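Gluconate kinase (Lactobacillus acidophilus, PDB 3LL3) probably phosphorylates gluconate or a related sugar with ATP, as an FGGY-family carbohydrate kinase, and binds ATP and D-xylulose in this crystal. Local coordinates at residues T14-V19 and Q57-D62; K50-A55 and I155-Y160; S82-G87 and L92-I97. All coordinates share one frame; numbering follows the deposited sequence.

Contact 1: residues T14-V19 and Q57-D62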
loop_
_atom_site.group_PDB
_atom_site.type_symbol
_atom_site.label_atom_id
_atom_site.label_comp_id
_atom_site.label_asym_id
_atom_site.label_seq_id
_atom_site.Cartn_x
_atom_site.Cartn_y
_atom_site.Cartn_z
ATOM N N THR A 14 -22.097 11.646 -21.337
ATOM C CA THR A 14 -22.277 12.943 -20.658
ATOM C C THR A 14 -22.345 14.203 -21.541
ATOM O O THR A 14 -22.975 15.177 -21.141
ATOM C CB THR A 14 -21.260 13.185 -19.510
ATOM O OG1 THR A 14 -19.970 13.460 -20.058
ATOM C CG2 THR A 14 -21.167 11.973 -18.610
ATOM N N ALA A 15 -21.718 14.209 -22.716
ATOM C CA ALA A 15 -21.847 15.378 -23.592
ATOM C C ALA A 15 -21.373 15.147 -25.015
ATOM O O ALA A 15 -20.501 14.330 -25.270
ATOM C CB ALA A 15 -21.123 16.600 -22.991
ATOM N N THR A 16 -21.973 15.876 -25.940
ATOM C CA THR A 16 -21.513 15.916 -27.319
ATOM C C THR A 16 -20.816 17.255 -27.547
ATOM O O THR A 16 -21.245 18.277 -27.003
ATOM C CB THR A 16 -22.699 15.806 -28.306
ATOM O OG1 THR A 16 -23.275 14.497 -28.217
ATOM C CG2 THR A 16 -22.246 16.081 -29.754
ATOM N N LYS A 17 -19.747 17.250 -28.340
ATOM C CA LYS A 17 -19.088 18.489 -28.739
ATOM C C LYS A 17 -19.100 18.596 -30.252
ATOM O O LYS A 17 -18.836 17.626 -30.951
ATOM C CB LYS A 17 -17.638 18.512 -28.283
ATOM C CG LYS A 17 -17.369 17.862 -26.958
ATOM C CD LYS A 17 -15.872 17.585 -26.802
ATOM C CE LYS A 17 -15.281 16.966 -28.076
ATOM N NZ LYS A 17 -14.163 16.017 -27.804
ATOM N N GLY A 18 -19.394 19.781 -30.762
ATOM C CA GLY A 18 -19.279 20.024 -32.184
ATOM C C GLY A 18 -18.209 21.064 -32.446
ATOM O O GLY A 18 -18.070 22.027 -31.688
ATOM N N VAL A 19 -17.440 20.860 -33.512
ATOM C CA VAL A 19 -16.447 21.835 -33.921
ATOM C C VAL A 19 -16.709 22.195 -35.381
ATOM O O VAL A 19 -16.908 21.325 -36.228
ATOM C CB VAL A 19 -15.005 21.320 -33.735
ATOM C CG1 VAL A 19 -13.993 22.387 -34.176
ATOM C CG2 VAL A 19 -14.770 20.909 -32.286
ATOM N N GLN A 57 -28.984 18.361 -32.477
ATOM C CA GLN A 57 -29.604 19.368 -33.342
ATOM C C GLN A 57 -29.240 20.767 -32.888
ATOM O O GLN A 57 -29.022 21.658 -33.697
ATOM C CB GLN A 57 -31.123 19.268 -33.312
ATOM C CG GLN A 57 -31.676 17.925 -33.689
ATOM C CD GLN A 57 -33.173 17.888 -33.489
ATOM O OE1 GLN A 57 -33.674 17.184 -32.616
ATOM N NE2 GLN A 57 -33.889 18.683 -34.265
ATOM N N GLU A 58 -29.217 20.941 -31.573
ATOM C CA GLU A 58 -28.969 22.223 -30.956
ATOM C C GLU A 58 -27.537 22.670 -31.257
ATOM O O GLU A 58 -27.301 23.795 -31.692
ATOM C CB GLU A 58 -29.193 22.087 -29.459
ATOM C CG GLU A 58 -29.617 23.351 -28.769
ATOM C CD GLU A 58 -29.912 23.111 -27.303
ATOM O OE1 GLU A 58 -30.529 22.064 -26.990
ATOM O OE2 GLU A 58 -29.525 23.960 -26.471
ATOM N N ILE A 59 -26.587 21.772 -31.045
ATOM C CA ILE A 59 -25.194 22.049 -31.355
ATOM C C ILE A 59 -25.001 22.449 -32.816
ATOM O O ILE A 59 -24.400 23.485 -33.104
ATOM C CB ILE A 59 -24.292 20.852 -30.985
ATOM C CG1 ILE A 59 -24.179 20.750 -29.463
ATOM C CG2 ILE A 59 -22.915 20.997 -31.602
ATOM C CD1 ILE A 59 -23.677 19.415 -28.979
ATOM N N ILE A 60 -25.529 21.651 -33.738
ATOM C CA ILE A 60 -25.358 21.944 -35.158
ATOM C C ILE A 60 -25.974 23.293 -35.538
ATOM O O ILE A 60 -25.365 24.091 -36.256
ATOM C CB ILE A 60 -25.928 20.831 -36.027
ATOM C CG1 ILE A 60 -25.156 19.536 -35.764
ATOM C CG2 ILE A 60 -25.893 21.234 -37.512
ATOM C CD1 ILE A 60 -25.755 18.313 -36.438
ATOM N N PHE A 61 -27.165 23.563 -35.026
ATOM C CA PHE A 61 -27.808 24.837 -35.310
ATOM C C PHE A 61 -26.950 26.018 -34.832
ATOM O O PHE A 61 -26.699 26.957 -35.597
ATOM C CB PHE A 61 -29.208 24.889 -34.697
ATOM C CG PHE A 61 -29.940 26.173 -34.964
ATOM C CD1 PHE A 61 -30.349 26.499 -36.245
ATOM C CD2 PHE A 61 -30.214 27.060 -33.937
ATOM C CE1 PHE A 61 -31.024 27.685 -36.498
ATOM C CE2 PHE A 61 -30.891 28.241 -34.186
ATOM C CZ PHE A 61 -31.293 28.551 -35.466
ATOM N N ASP A 62 -26.494 25.962 -33.580
ATOM C CA ASP A 62 -25.701 27.043 -33.009
ATOM C C ASP A 62 -24.447 27.328 -33.831
ATOM O O ASP A 62 -24.072 28.486 -34.037
ATOM C CB ASP A 62 -25.310 26.722 -31.569
ATOM C CG ASP A 62 -26.475 26.813 -30.626
ATOM O OD1 ASP A 62 -27.601 27.068 -31.102
ATOM O OD2 ASP A 62 -26.267 26.635 -29.408
#
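The peptide plane between Thr-16 and Lys-17 receives the end of Ile-59 on one face: CD1 sits almost directly above the carbonyl oxygen, 3.3 Å from Thr-16 O. Within the sheet these peptides are bordered by neighbouring strands, Thr-16 and Gly-18 bonding to Lys-33 and Val-31 on strand 27-34, Lys-17 and Val-19 to Asp-10 and Gly-8 on strand 4-11. Helix 49-65 thus packs on the face of the central sheet of the N-terminal domain, an actin-like ATPase fold, and from residues 57-62 it is Ile-59 that makes the touch.

Its two branches divide the work. CD1, on the extended CG1 arm, meets CG2 of Thr-16 at 3.7 Å, the two side chains crossing at a slant. CG2 drops beside Gly-18, 3.8 Å from its CA. A CB on Gly-18 would point at the helix and come only 2.6 Å from Ile-59 CG2, so the missing side chain is what lets the helix lie this near, with the Gly-18 and Ile-59 CA atoms 6.3 Å apart. With an alanine here in place of Ile-59, the Thr-16 methyl and the Gly-18 backbone would probably lose the cover that Ile-59 gives them, and a gap would open beneath the helix.

Thr-16 turns its methyl to the helix because OG1 lies beside its own backbone N (chi1 -68°), where the hydroxyl is hydrogen-bonded to Tyr-35 OH. With that hydroxyl engaged elsewhere and the strand bonded to its neighbours, the interface is held by van der Waals and hydrophobic forces.

Contact 2: residues K50-A55 and I155-Y160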
loop_
_atom_site.group_PDB
_atom_site.type_symbol
_atom_site.label_atom_id
_atom_site.label_comp_id
_atom_site.label_asym_id
_atom_site.label_seq_id
_atom_site.Cartn_x
_atom_site.Cartn_y
_atom_site.Cartn_z
ATOM N N LYS A 50 -33.100 10.279 -27.126
ATOM C CA LYS A 50 -33.832 11.491 -27.520
ATOM C C LYS A 50 -33.142 12.788 -27.048
ATOM O O LYS A 50 -33.047 13.762 -27.806
ATOM C CB LYS A 50 -35.279 11.442 -27.016
ATOM C CG LYS A 50 -36.141 10.424 -27.729
ATOM C CD LYS A 50 -37.494 10.260 -27.056
ATOM C CE LYS A 50 -38.502 9.660 -28.014
ATOM N NZ LYS A 50 -38.668 10.520 -29.222
ATOM N N LEU A 51 -32.674 12.794 -25.801
ATOM C CA LEU A 51 -31.898 13.916 -25.263
ATOM C C LEU A 51 -30.604 14.131 -26.032
ATOM O O LEU A 51 -30.241 15.265 -26.357
ATOM C CB LEU A 51 -31.577 13.699 -23.782
ATOM C CG LEU A 51 -32.667 14.127 -22.804
ATOM C CD1 LEU A 51 -34.037 13.704 -23.322
ATOM C CD2 LEU A 51 -32.415 13.562 -21.418
ATOM N N ILE A 52 -29.901 13.043 -26.316
ATOM C CA ILE A 52 -28.656 13.143 -27.057
ATOM C C ILE A 52 -28.923 13.733 -28.431
ATOM O O ILE A 52 -28.211 14.649 -28.871
ATOM C CB ILE A 52 -27.957 11.779 -27.194
ATOM C CG1 ILE A 52 -27.479 11.301 -25.820
ATOM C CG2 ILE A 52 -26.804 11.876 -28.173
ATOM C CD1 ILE A 52 -26.712 9.987 -25.840
ATOM N N PHE A 53 -29.958 13.232 -29.103
ATOM C CA PHE A 53 -30.287 13.737 -30.426
ATOM C C PHE A 53 -30.721 15.207 -30.395
ATOM O O PHE A 53 -30.387 15.964 -31.295
ATOM C CB PHE A 53 -31.355 12.887 -31.115
ATOM C CG PHE A 53 -31.722 13.392 -32.476
ATOM C CD1 PHE A 53 -32.923 14.042 -32.690
ATOM C CD2 PHE A 53 -30.842 13.256 -33.537
ATOM C CE1 PHE A 53 -33.248 14.529 -33.946
ATOM C CE2 PHE A 53 -31.159 13.739 -34.789
ATOM C CZ PHE A 53 -32.364 14.372 -34.997
ATOM N N ASP A 54 -31.464 15.599 -29.361
ATOM C CA ASP A 54 -31.806 17.007 -29.156
ATOM C C ASP A 54 -30.541 17.869 -28.992
ATOM O O ASP A 54 -30.431 18.944 -29.583
ATOM C CB ASP A 54 -32.722 17.172 -27.938
ATOM C CG ASP A 54 -34.151 16.673 -28.193
ATOM O OD1 ASP A 54 -34.474 16.286 -29.340
ATOM O OD2 ASP A 54 -34.961 16.675 -27.244
ATOM N N ALA A 55 -29.588 17.407 -28.186
ATOM C CA ALA A 55 -28.324 18.137 -28.043
ATOM C C ALA A 55 -27.646 18.269 -29.405
ATOM O O ALA A 55 -27.146 19.330 -29.759
ATOM C CB ALA A 55 -27.403 17.449 -27.041
ATOM N N ILE A 155 -28.822 -1.356 -32.203
ATOM C CA ILE A 155 -27.932 -0.355 -32.775
ATOM C C ILE A 155 -27.180 0.386 -31.690
ATOM O O ILE A 155 -27.415 0.167 -30.506
ATOM C CB ILE A 155 -28.721 0.689 -33.600
ATOM C CG1 ILE A 155 -29.679 1.458 -32.692
ATOM C CG2 ILE A 155 -29.489 0.016 -34.757
ATOM C CD1 ILE A 155 -30.635 2.399 -33.463
ATOM N N GLY A 156 -26.286 1.280 -32.105
ATOM C CA GLY A 156 -25.593 2.143 -31.165
ATOM C C GLY A 156 -26.057 3.571 -31.350
ATOM O O GLY A 156 -26.781 3.875 -32.301
ATOM N N ILE A 157 -25.631 4.455 -30.456
ATOM C CA ILE A 157 -26.057 5.852 -30.499
ATOM C C ILE A 157 -25.664 6.564 -31.798
ATOM O O ILE A 157 -26.394 7.437 -32.276
ATOM C CB ILE A 157 -25.495 6.648 -29.300
ATOM C CG1 ILE A 157 -26.079 8.061 -29.291
ATOM C CG2 ILE A 157 -23.965 6.705 -29.371
ATOM C CD1 ILE A 157 -27.551 8.108 -28.916
ATOM N N LYS A 158 -24.505 6.244 -32.369
ATOM C CA LYS A 158 -24.178 6.897 -33.628
ATOM C C LYS A 158 -25.187 6.504 -34.726
ATOM O O LYS A 158 -25.655 7.365 -35.466
ATOM C CB LYS A 158 -22.726 6.687 -34.079
ATOM C CG LYS A 158 -22.433 7.322 -35.459
ATOM C CD LYS A 158 -20.916 7.515 -35.726
ATOM C CE LYS A 158 -20.222 6.198 -36.107
ATOM N NZ LYS A 158 -20.500 5.817 -37.537
ATOM N N GLU A 159 -25.516 5.216 -34.816
ATOM C CA GLU A 159 -26.521 4.725 -35.766
ATOM C C GLU A 159 -27.878 5.395 -35.525
ATOM O O GLU A 159 -28.553 5.807 -36.459
ATOM C CB GLU A 159 -26.687 3.206 -35.654
ATOM C CG GLU A 159 -25.483 2.403 -36.114
ATOM C CD GLU A 159 -24.336 2.542 -35.145
ATOM O OE1 GLU A 159 -24.580 2.315 -33.934
ATOM O OE2 GLU A 159 -23.214 2.912 -35.586
ATOM N N TYR A 160 -28.259 5.497 -34.259
ATOM C CA TYR A 160 -29.505 6.138 -33.888
ATOM C C TYR A 160 -29.595 7.549 -34.444
ATOM O O TYR A 160 -30.578 7.894 -35.116
ATOM C CB TYR A 160 -29.665 6.189 -32.368
ATOM C CG TYR A 160 -30.946 6.908 -31.976
ATOM C CD1 TYR A 160 -32.181 6.334 -32.213
ATOM C CD2 TYR A 160 -30.914 8.171 -31.394
ATOM C CE1 TYR A 160 -33.354 6.990 -31.879
ATOM C CE2 TYR A 160 -32.084 8.835 -31.050
ATOM C CZ TYR A 160 -33.299 8.240 -31.294
ATOM O OH TYR A 160 -34.463 8.901 -30.948
#
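Ile-52 lies opposite Ile-157 and Phe-53 opposite Tyr-160, with CA atoms 8.5 and 8.4 Å apart, so helix 49-65 meets the first turn of helix 157-166 through side chains and not backbone. Both helices belong to the N-terminal actin-like ATPase domain, and they reach toward its central sheet: Ile-157 also touches Ser-78 on strand 70-78. The second helix starts at Gly-156, its N-cap residue, whose N makes a short but poorly aligned, weak bond of 2.7 Å to Glu-159 OE1. A CB on Gly-156 would collide with that same carboxylate oxygen.

The apolar centre is a pair of isoleucines reaching toward each other tip to tip, their CD1 atoms 3.7 Å apart. Ile-157 sends its CG1 arm out opposite its backbone N (chi1 -174°), which carries CD1 across to the other helix. There it bears on both branches of Ile-52, lying 3.9 Å from CG2 as well. Ile-52 also packs on Tyr-35 and Ile-161, so the pair continues into a larger buried cluster.

Next to it, the Tyr-160 ring spans the groove between the helices. Its CB points along the interface, but the extended first torsion (chi1 178°) brings the far end of the ring to helix 49-65. Atom CE2 comes obliquely to within 4.1 Å of Phe-53 CB, while the Phe-53 ring runs on toward Arg-164 and Leu-165 of helix 157-166 and stands edge-to-face with Tyr-221. On the exposed side the phenol oxygen meets the aliphatic part of Lys-50: Tyr-160 OH is hydrogen-bonded to Arg-164 NH1, and it lies 3.9 Å from Lys-50 CG.

Contact 3: residues S82-G87 and L92-I97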
loop_
_atom_site.group_PDB
_atom_site.type_symbol
_atom_site.label_atom_id
_atom_site.label_comp_id
_atom_site.label_asym_id
_atom_site.label_seq_id
_atom_site.Cartn_x
_atom_site.Cartn_y
_atom_site.Cartn_z
ATOM N N SER A 82 -22.110 1.201 -27.123
ATOM C CA SER A 82 -23.467 1.515 -26.690
ATOM C C SER A 82 -24.468 0.611 -27.417
ATOM O O SER A 82 -24.206 0.134 -28.517
ATOM C CB SER A 82 -23.819 2.988 -26.918
ATOM O OG SER A 82 -24.061 3.270 -28.296
ATOM N N LEU A 83 -25.612 0.384 -26.787
ATOM C CA LEU A 83 -26.600 -0.538 -27.315
ATOM C C LEU A 83 -27.997 0.026 -27.113
ATOM O O LEU A 83 -28.363 0.428 -26.010
ATOM C CB LEU A 83 -26.476 -1.891 -26.619
ATOM C CG LEU A 83 -27.470 -2.946 -27.105
ATOM C CD1 LEU A 83 -27.289 -3.150 -28.607
ATOM C CD2 LEU A 83 -27.286 -4.255 -26.345
ATOM N N ILE A 84 -28.765 0.049 -28.195
ATOM C CA ILE A 84 -30.124 0.579 -28.189
ATOM C C ILE A 84 -31.020 -0.345 -28.992
ATOM O O ILE A 84 -30.654 -0.732 -30.106
ATOM C CB ILE A 84 -30.190 1.925 -28.922
ATOM C CG1 ILE A 84 -29.281 2.964 -28.262
ATOM C CG2 ILE A 84 -31.641 2.413 -29.034
ATOM C CD1 ILE A 84 -29.128 4.220 -29.091
ATOM N N GLY A 85 -32.200 -0.664 -28.455
ATOM C CA GLY A 85 -33.167 -1.488 -29.170
ATOM C C GLY A 85 -34.329 -0.698 -29.776
ATOM O O GLY A 85 -34.938 0.140 -29.111
ATOM N N LEU A 86 -34.632 -0.966 -31.042
ATOM C CA LEU A 86 -35.796 -0.385 -31.703
ATOM C C LEU A 86 -36.857 -1.461 -31.961
ATOM O O LEU A 86 -36.517 -2.580 -32.321
ATOM C CB LEU A 86 -35.392 0.233 -33.044
ATOM C CG LEU A 86 -34.345 1.354 -33.031
ATOM C CD1 LEU A 86 -34.155 1.863 -34.439
ATOM C CD2 LEU A 86 -34.759 2.474 -32.089
ATOM N N GLY A 87 -38.131 -1.113 -31.806
ATOM C CA GLY A 87 -39.223 -2.007 -32.164
ATOM C C GLY A 87 -39.573 -1.968 -33.645
ATOM O O GLY A 87 -38.911 -1.302 -34.437
ATOM N N LEU A 92 -38.026 3.617 -29.858
ATOM C CA LEU A 92 -37.102 3.195 -28.814
ATOM C C LEU A 92 -37.751 2.193 -27.883
ATOM O O LEU A 92 -38.844 2.444 -27.378
ATOM C CB LEU A 92 -36.635 4.391 -27.999
ATOM C CG LEU A 92 -35.706 5.322 -28.760
ATOM C CD1 LEU A 92 -35.492 6.613 -27.970
ATOM C CD2 LEU A 92 -34.397 4.598 -29.037
ATOM N N LEU A 93 -37.066 1.071 -27.661
ATOM C CA LEU A 93 -37.494 0.045 -26.715
ATOM C C LEU A 93 -36.671 0.133 -25.433
ATOM O O LEU A 93 -37.079 -0.380 -24.382
ATOM C CB LEU A 93 -37.307 -1.351 -27.319
ATOM C CG LEU A 93 -38.302 -1.827 -28.379
ATOM C CD1 LEU A 93 -37.882 -3.167 -28.988
ATOM C CD2 LEU A 93 -39.692 -1.928 -27.778
ATOM N N THR A 94 -35.497 0.758 -25.537
ATOM C CA THR A 94 -34.564 0.876 -24.421
ATOM C C THR A 94 -33.906 2.247 -24.496
ATOM O O THR A 94 -33.993 2.931 -25.514
ATOM C CB THR A 94 -33.403 -0.142 -24.529
ATOM O OG1 THR A 94 -32.594 0.197 -25.656
ATOM C CG2 THR A 94 -33.901 -1.571 -24.709
ATOM N N ASN A 95 -33.245 2.646 -23.421
ATOM C CA ASN A 95 -32.315 3.772 -23.491
ATOM C C ASN A 95 -31.017 3.323 -24.148
ATOM O O ASN A 95 -30.875 2.164 -24.544
ATOM C CB ASN A 95 -32.011 4.305 -22.093
ATOM C CG ASN A 95 -33.164 5.088 -21.504
ATOM O OD1 ASN A 95 -33.795 5.890 -22.183
ATOM N ND2 ASN A 95 -33.434 4.865 -20.225
ATOM N N SER A 96 -30.056 4.232 -24.251
ATOM C CA SER A 96 -28.742 3.853 -24.727
ATOM C C SER A 96 -27.981 3.268 -23.554
ATOM O O SER A 96 -27.670 3.972 -22.594
ATOM C CB SER A 96 -28.002 5.058 -25.301
ATOM O OG SER A 96 -26.710 4.685 -25.742
ATOM N N ILE A 97 -27.699 1.973 -23.621
ATOM C CA ILE A 97 -26.954 1.299 -22.567
ATOM C C ILE A 97 -25.470 1.484 -22.845
ATOM O O ILE A 97 -24.926 0.853 -23.750
ATOM C CB ILE A 97 -27.298 -0.201 -22.530
ATOM C CG1 ILE A 97 -28.812 -0.393 -22.437
ATOM C CG2 ILE A 97 -26.605 -0.892 -21.363
ATOM C CD1 ILE A 97 -29.215 -1.822 -22.309
#
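Thr-94 OG1 is held from two directions: it accepts a nearly straight hydrogen bond from Gly-85 N across the contact (3.0 Å, 171°) and donates to Asn-95 O in its own segment at 2.8 Å. With chi1 at 67° the hydroxyl stands between the backbone N and the carbonyl carbon, facing the other segment, where it takes the place of a main-chain acceptor. Beside it, Leu-93 N bonds to Gly-85 O at 2.7 Å, so both polar backbone atoms of this glycine are used.

The two segments form an irregular beta hairpin with a four-residue connection, its pairing reduced to two isolated bridges, out of step by two residues. Leu-83 and Ile-97 are an antiparallel hydrogen-bonded pair, with Ile-97 N to Leu-83 O the straighter of its bonds; Leu-86 and Leu-92 are bridged near the other end. Strand 84-86 also pairs with strand 153-155, and strand 96-97 with strand 46-47.

Leu-92 packs its CD2 obliquely against Ile-84 CG2 (3.5 Å) and Leu-86 CD2 (3.7 Å), a cluster extended by Pro-49 of helix 49-65. Leu-93 instead lays CD1 along the backbone, 3.5 Å from Gly-87 N. Ile-84 CG1 rests on Ser-96 CA at 3.7 Å.

From the N terminus, strand 15-22 comes first; the chain then passes through strand 27-34 to helix 49-65, and contact 1 closes this loop of 37 residues by laying the helix on the sheet. Contact 2 starts from an earlier turn of the same helix, so its segments alternate with those of contact 1, and it closes a much longer excursion at the start of helix 157-166. Within that excursion, contact 3 closes a short hairpin-like loop of four residues. Contacts 2 and 3 also meet directly, through probable hydrogen bonds from Ile-84 N to Ile-155 O and from Ile-157 N to Ser-82 OG, the first pairing strands 84-86 and 153-155, the second tying Ser-82 to the start of helix 157-166.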